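Local atomic coordinates of polysaccharide Lyase Family 6 (Bacteroides cellulosilyticus, PDB entry 6QPS), a protein that breaks down alginate as a mannuronic acid-specific, calcium-binding lyase of polysaccharide lyase family 6, probably by beta-elimination. Residues S223-S227 and K249-N253; N234-R238 and N459-I463; I283-L287 and K308-S312. One frame throughout, in Å; residues are numbered along the deposited sequence.

Contact 1: S223-S227 and K249-N253; sequences SQLES and KSCHN. With ACT (acetate ion), chain D.
Ser223 meets Lys249 where two loops from successive coils of the right-handed parallel beta-helix, the fold of this lyase family, run alongside each other. A C-H...O contact joins Ser223 CA to Lys249 O (3.1 Å), and Ser223 O receives a second one from Ser250 CA at 3.4 Å. The hydroxyl of Ser223 turns to its own loop, where it takes an N-H from Gln224 NE2 and also pairs with Ser220 O; the other end of the Gln224 amide is bonded to His273. Leu225 contributes its carbonyl, which accepts Cys251 N at 3.0 Å. The sulfur of Cys251 lies close by, with SG 3.4 Å from Ser223 O. At Glu226 the two backbones form a single beta bridge with Cys251. With CG anti to the backbone N (chi1 180°), the extended Glu226 side chain slants past His252, CG lying 3.6 Å from CD2 of that ring and the carboxylate turned 47° from it. Ser227 closes the bridge: its N-H reaches Cys251 O over 3.0 Å in a nearly straight bond (170°). Where strand 244-249 ends, the Lys249 side chain leads away from the first loop, its NZ hydrogen-bonded to an acetate ion, probably from the crystallisation liquor, which Ser220 OG also binds. Deeper in, Ser227 CB packs 3.3 Å from Ser250 OG, which is held in turn by Asn253 ND2.

Contact 2: N234-R238 and N459-I463; sequences NVFFR and NVNHI
Phe237 lays one face of its ring beneath Asn459. The CB of Asn459 sits 4.3 Å from the centroid of the Phe237 ring in a CH-pi contact, and the amide beyond it stacks on the rim, only 22° from the ring plane, with CG of Asn459 3.7 Å from Phe237 CE1. Tyr170 OH bonds to Asn459 OD1 and so helps to set the rotation of that amide. On the opposite face of the same ring lies the neighbouring Arg238, its CD 3.6 Å above the plane, so the phenyl group is sandwiched. What carries the ring out to the helix is its first torsion, which places CG anti to the backbone N (chi1 173°). His462 comes to the edge of the ring, CD2 being 4.2 Å from Phe237 CE2. Its NE2 stands 3.3 Å from Arg238 NH2, but the angle is too poor for a hydrogen bond; Arg238 instead makes a salt bridge through NE to Glu262. Ile463 runs alongside Phe237, the two side chains pointing opposite ways, CD1 being 3.8 Å from Phe237 CD2. The same methyl meets Val235 tip to tip, with Ile463 CD1 3.8 Å from Val235 CG1. Phe236, between Val235 and Phe237, faces inward and stacks on Phe201 and Phe260. Such an aromatic ladder inside the coils is characteristic of parallel beta-helices, here covered outside by helix 454-465, whose segment 459-463 runs at 87° to strand 235-237.

Contact 3: I283-L287 and K308-S312; sequences IGHNL and KDVRS
The side chain of Asn286 lies obliquely across that of Asp309, its OD1 3.5 Å from Asp309 CB. Asn286 belongs to a type I' beta turn from Gly284 to Leu287, which rounds a corner of the parallel beta-helix and rests on the equivalent corner of the next coil. Just before it, Ile283 and Lys308 still pair as parallel strands, their aliphatic chains in loose contact, and Lys308 NZ goes on to a salt bridge with Glu437. Asn286 N then donates to Asp309 O over 2.8 Å, lying in the plane of that carbonyl. Two waters extend the join beyond the backbone. One accepts from His285 N (3.0 Å) and donates to Asp309 OD2 (2.8 Å); the other accepts from Asn286 ND2 and donates weakly to Asp309 OD1, which is bonded as well to Asn354 ND2. The Asp309 carboxylate can face both waters because CG is turned beside its own backbone N (chi1 -65°). With an alanine here, both waters would probably be left without their acceptor, and the amide of Asn354 without its mate. Beneath the turn the packing is close: Gly284 CA lies 3.4 Å from Asp309 O, and a beta carbon at this position would run into that oxygen. Beside it, Gly284 N gives its hydrogen to Lys308 O, 2.9 Å away, in a bond of 160° at the hydrogen.

Contacts 1 and 3 each join successive coils of the beta-helix, whereas contact 2 joins a coil to the C-terminal helix. Contact 1 borders the calcium site formed by Asn210, Glu213, Glu242 and Glu244: the side chain of Lys249 is about 6 Å from the ion. Contact 2 lies on the opposite side of the chain's centre from contact 1, the two centres about 28 Å apart, and contact 3 is about 29 Å from contact 1, centre to centre; both are remote from the metal. Those two are closer together, with centres about 15 Å and nearest atoms about 6 Å apart. Glu262 links them, pairing with Arg238 of contact 2 and His285 of contact 3, while Tyr261 touches His462, Ile463 and His285.

Contact 1: S223-S227 and K249-N253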
# COMPACT_ATOMS: atom_id res chain seq x y z
N SER A 223 5.27 7.36 13.85
CA SER A 223 4.23 7.92 13.00
C SER A 223 4.25 9.44 12.92
O SER A 223 3.63 10.00 12.01
CB SER A 223 2.85 7.45 13.47
OG SER A 223 2.57 7.88 14.80
N GLN A 224 4.90 10.12 13.86
CA GLN A 224 5.00 11.58 13.81
C GLN A 224 6.14 12.06 12.93
O GLN A 224 6.33 13.27 12.79
CB GLN A 224 5.10 12.17 15.22
CG GLN A 224 4.00 11.65 16.17
CD GLN A 224 2.60 11.89 15.64
OE1 GLN A 224 2.11 13.03 15.61
NE2 GLN A 224 1.94 10.82 15.25
N LEU A 225 6.86 11.14 12.31
CA LEU A 225 8.03 11.49 11.51
C LEU A 225 7.69 11.56 10.02
O LEU A 225 6.82 10.84 9.51
CB LEU A 225 9.13 10.45 11.70
CG LEU A 225 9.57 10.22 13.14
CD1 LEU A 225 10.54 9.04 13.22
CD2 LEU A 225 10.18 11.49 13.72
N GLU A 226 8.43 12.41 9.30
CA GLU A 226 8.26 12.55 7.86
C GLU A 226 8.91 11.38 7.13
O GLU A 226 10.10 11.09 7.33
CB GLU A 226 8.87 13.88 7.37
CG GLU A 226 8.76 14.13 5.87
CD GLU A 226 9.15 15.54 5.39
OE1 GLU A 226 9.46 16.39 6.24
OE2 GLU A 226 9.15 15.76 4.16
N SER A 227 8.12 10.71 6.29
CA SER A 227 8.55 9.57 5.50
C SER A 227 8.74 9.91 4.03
O SER A 227 9.77 9.59 3.44
CB SER A 227 7.51 8.45 5.68
OG SER A 227 7.85 7.28 4.95
N LYS A 249 1.12 5.03 8.34
CA LYS A 249 1.44 5.31 9.74
C LYS A 249 2.67 6.22 9.85
O LYS A 249 3.60 5.96 10.62
CB LYS A 249 1.65 4.00 10.52
CG LYS A 249 0.35 3.19 10.71
CD LYS A 249 0.59 1.91 11.51
CE LYS A 249 -0.71 1.37 12.08
NZ LYS A 249 -0.51 0.09 12.84
N SER A 250 2.69 7.30 9.06
CA SER A 250 3.78 8.28 9.05
C SER A 250 3.30 9.47 8.20
O SER A 250 2.16 9.50 7.74
CB SER A 250 5.09 7.68 8.56
OG SER A 250 4.93 7.14 7.26
N CYS A 251 4.17 10.48 8.06
CA CYS A 251 3.77 11.77 7.52
C CYS A 251 4.26 12.04 6.10
O CYS A 251 5.33 11.58 5.69
CB CYS A 251 4.25 12.92 8.44
SG CYS A 251 3.72 12.86 10.16
N HIS A 252 3.47 12.84 5.37
CA HIS A 252 3.88 13.42 4.09
C HIS A 252 4.08 12.38 2.98
O HIS A 252 4.83 12.62 2.04
CB HIS A 252 5.11 14.32 4.22
CG HIS A 252 4.97 15.46 5.17
ND1 HIS A 252 4.25 16.59 4.87
CD2 HIS A 252 5.50 15.66 6.40
CE1 HIS A 252 4.34 17.45 5.87
NE2 HIS A 252 5.09 16.91 6.82
N ASN A 253 3.39 11.24 3.06
CA ASN A 253 3.44 10.26 1.99
C ASN A 253 2.49 10.66 0.86
O ASN A 253 1.57 11.46 1.04
CB ASN A 253 3.06 8.88 2.56
CG ASN A 253 3.99 8.48 3.69
OD1 ASN A 253 5.18 8.23 3.46
ND2 ASN A 253 3.48 8.43 4.91
C ACT D . 2.35 -0.40 15.11
O ACT D . 1.94 0.37 14.25
OXT ACT D . 2.88 -0.13 16.22
CH3 ACT D . 2.13 -1.88 14.83

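Contact 2: N234-R238 and N459-I463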
# COMPACT_ATOMS: atom_id res chain seq x y z
N ASN A 234 0.12 1.41 -8.82
CA ASN A 234 0.10 -0.01 -8.46
C ASN A 234 -1.33 -0.56 -8.52
O ASN A 234 -2.31 0.18 -8.37
CB ASN A 234 0.60 -0.24 -7.03
CG ASN A 234 2.01 0.30 -6.79
OD1 ASN A 234 3.01 -0.33 -7.15
ND2 ASN A 234 2.09 1.45 -6.12
N VAL A 235 -1.42 -1.88 -8.74
CA VAL A 235 -2.69 -2.61 -8.69
C VAL A 235 -2.72 -3.46 -7.42
O VAL A 235 -1.74 -4.14 -7.09
CB VAL A 235 -2.88 -3.52 -9.92
CG1 VAL A 235 -4.16 -4.34 -9.80
CG2 VAL A 235 -2.94 -2.70 -11.17
N PHE A 236 -3.86 -3.41 -6.72
CA PHE A 236 -4.17 -4.28 -5.58
C PHE A 236 -5.37 -5.12 -5.99
O PHE A 236 -6.47 -4.60 -6.19
CB PHE A 236 -4.46 -3.44 -4.33
CG PHE A 236 -3.28 -2.59 -3.92
CD1 PHE A 236 -3.04 -1.38 -4.53
CD2 PHE A 236 -2.39 -3.04 -2.97
CE1 PHE A 236 -1.93 -0.62 -4.19
CE2 PHE A 236 -1.28 -2.27 -2.63
CZ PHE A 236 -1.05 -1.08 -3.25
N PHE A 237 -5.17 -6.43 -6.14
CA PHE A 237 -6.16 -7.37 -6.72
C PHE A 237 -6.50 -8.43 -5.68
O PHE A 237 -5.65 -9.26 -5.33
CB PHE A 237 -5.53 -7.99 -7.97
CG PHE A 237 -6.32 -9.11 -8.62
CD1 PHE A 237 -6.01 -10.44 -8.37
CD2 PHE A 237 -7.30 -8.82 -9.56
CE1 PHE A 237 -6.70 -11.48 -9.02
CE2 PHE A 237 -8.00 -9.86 -10.20
CZ PHE A 237 -7.71 -11.17 -9.93
N ARG A 238 -7.73 -8.39 -5.18
CA ARG A 238 -8.19 -9.39 -4.21
C ARG A 238 -7.30 -9.42 -2.98
O ARG A 238 -7.07 -10.48 -2.37
CB ARG A 238 -8.35 -10.76 -4.89
CG ARG A 238 -9.42 -10.67 -5.98
CD ARG A 238 -9.57 -11.96 -6.72
NE ARG A 238 -10.68 -11.86 -7.66
CZ ARG A 238 -10.95 -12.77 -8.60
NH1 ARG A 238 -10.18 -13.84 -8.74
NH2 ARG A 238 -12.01 -12.58 -9.40
N ASN A 459 -4.08 -12.43 -14.34
CA ASN A 459 -4.82 -11.56 -13.43
C ASN A 459 -5.13 -10.21 -14.08
O ASN A 459 -6.21 -9.63 -13.85
CB ASN A 459 -4.03 -11.27 -12.13
CG ASN A 459 -3.84 -12.47 -11.20
OD1 ASN A 459 -3.05 -12.39 -10.24
ND2 ASN A 459 -4.55 -13.56 -11.46
N VAL A 460 -4.20 -9.67 -14.86
CA VAL A 460 -4.44 -8.42 -15.59
C VAL A 460 -5.55 -8.62 -16.61
O VAL A 460 -6.45 -7.78 -16.75
CB VAL A 460 -3.15 -7.91 -16.25
CG1 VAL A 460 -3.46 -6.86 -17.34
CG2 VAL A 460 -2.18 -7.36 -15.20
N ASN A 461 -5.54 -9.76 -17.32
CA ASN A 461 -6.60 -10.03 -18.28
C ASN A 461 -7.96 -10.17 -17.59
O ASN A 461 -8.98 -9.75 -18.14
CB ASN A 461 -6.30 -11.31 -19.05
CG ASN A 461 -7.40 -11.65 -20.03
OD1 ASN A 461 -8.16 -12.61 -19.85
ND2 ASN A 461 -7.52 -10.85 -21.07
N HIS A 462 -7.98 -10.72 -16.37
CA HIS A 462 -9.22 -10.78 -15.62
C HIS A 462 -9.79 -9.38 -15.37
O HIS A 462 -10.97 -9.12 -15.62
CB HIS A 462 -9.07 -11.52 -14.29
CG HIS A 462 -10.39 -11.69 -13.60
ND1 HIS A 462 -11.19 -12.79 -13.77
CD2 HIS A 462 -11.09 -10.84 -12.81
CE1 HIS A 462 -12.32 -12.62 -13.11
NE2 HIS A 462 -12.27 -11.46 -12.49
N ILE A 463 -8.96 -8.46 -14.86
CA ILE A 463 -9.43 -7.09 -14.63
C ILE A 463 -9.93 -6.50 -15.94
O ILE A 463 -11.02 -5.93 -16.01
CB ILE A 463 -8.32 -6.22 -14.00
CG1 ILE A 463 -7.93 -6.73 -12.61
CG2 ILE A 463 -8.77 -4.76 -13.93
CD1 ILE A 463 -6.67 -6.06 -12.02

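Contact 3: I283-L287 and K308-S312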
# COMPACT_ATOMS: atom_id res chain seq x y z
N ILE A 283 -12.61 -0.34 -7.30
CA ILE A 283 -13.66 -1.09 -8.01
C ILE A 283 -14.03 -2.28 -7.12
O ILE A 283 -13.35 -3.31 -7.15
CB ILE A 283 -13.18 -1.54 -9.39
CG1 ILE A 283 -12.71 -0.35 -10.24
CG2 ILE A 283 -14.27 -2.37 -10.11
CD1 ILE A 283 -13.79 0.62 -10.67
N GLY A 284 -15.08 -2.16 -6.32
CA GLY A 284 -15.33 -3.17 -5.30
C GLY A 284 -16.21 -4.33 -5.74
O GLY A 284 -16.20 -5.37 -5.09
N HIS A 285 -17.00 -4.17 -6.80
CA HIS A 285 -17.94 -5.20 -7.24
C HIS A 285 -18.89 -5.63 -6.11
O HIS A 285 -19.41 -6.77 -6.11
CB HIS A 285 -17.25 -6.41 -7.89
CG HIS A 285 -16.81 -6.16 -9.29
ND1 HIS A 285 -15.79 -6.86 -9.90
CD2 HIS A 285 -17.25 -5.28 -10.22
CE1 HIS A 285 -15.60 -6.40 -11.12
NE2 HIS A 285 -16.50 -5.47 -11.36
N ASN A 286 -19.13 -4.72 -5.16
CA ASN A 286 -20.06 -4.96 -4.05
C ASN A 286 -19.67 -6.16 -3.19
O ASN A 286 -20.51 -6.77 -2.52
CB ASN A 286 -21.52 -5.12 -4.53
CG ASN A 286 -22.06 -3.84 -5.14
OD1 ASN A 286 -21.98 -2.77 -4.53
ND2 ASN A 286 -22.58 -3.93 -6.36
N LEU A 287 -18.39 -6.49 -3.14
CA LEU A 287 -17.93 -7.66 -2.38
C LEU A 287 -17.70 -7.34 -0.91
O LEU A 287 -17.42 -6.20 -0.52
CB LEU A 287 -16.65 -8.21 -3.01
CG LEU A 287 -16.77 -8.75 -4.43
CD1 LEU A 287 -15.41 -9.28 -4.87
CD2 LEU A 287 -17.85 -9.84 -4.54
N LYS A 308 -16.03 3.09 -6.16
CA LYS A 308 -17.21 2.45 -6.73
C LYS A 308 -17.54 1.12 -6.07
O LYS A 308 -16.70 0.22 -5.98
CB LYS A 308 -17.00 2.22 -8.25
CG LYS A 308 -18.17 1.59 -8.98
CD LYS A 308 -17.87 1.23 -10.43
CE LYS A 308 -19.13 0.85 -11.19
NZ LYS A 308 -18.81 0.26 -12.53
N ASP A 309 -18.83 0.95 -5.72
CA ASP A 309 -19.39 -0.33 -5.30
C ASP A 309 -18.59 -0.99 -4.18
O ASP A 309 -18.34 -2.19 -4.20
CB ASP A 309 -19.49 -1.32 -6.48
CG ASP A 309 -20.46 -0.88 -7.56
OD1 ASP A 309 -21.39 -0.06 -7.30
OD2 ASP A 309 -20.31 -1.40 -8.70
N VAL A 310 -18.18 -0.20 -3.18
CA VAL A 310 -17.54 -0.77 -1.98
C VAL A 310 -18.60 -0.87 -0.89
O VAL A 310 -19.47 -0.00 -0.77
CB VAL A 310 -16.31 0.03 -1.50
CG1 VAL A 310 -15.24 0.01 -2.59
CG2 VAL A 310 -16.65 1.46 -1.11
N ARG A 311 -18.53 -1.92 -0.07
CA ARG A 311 -19.63 -2.23 0.83
C ARG A 311 -19.41 -1.89 2.29
O ARG A 311 -20.41 -1.79 3.03
CB ARG A 311 -20.03 -3.70 0.69
CG ARG A 311 -20.72 -3.97 -0.65
CD ARG A 311 -22.21 -3.61 -0.67
NE ARG A 311 -22.50 -2.22 -0.29
CZ ARG A 311 -22.36 -1.16 -1.09
NH1 ARG A 311 -21.93 -1.28 -2.34
NH2 ARG A 311 -22.65 0.05 -0.64
N SER A 312 -18.18 -1.68 2.74
CA SER A 312 -17.94 -1.31 4.13
C SER A 312 -18.10 0.19 4.38
O SER A 312 -18.89 0.59 5.24
CB SER A 312 -16.57 -1.81 4.58
OG SER A 312 -16.27 -1.37 5.89
O HOH W 1 -17.63 -2.25 -9.03
O HOH W 2 -24.09 -1.89 -7.95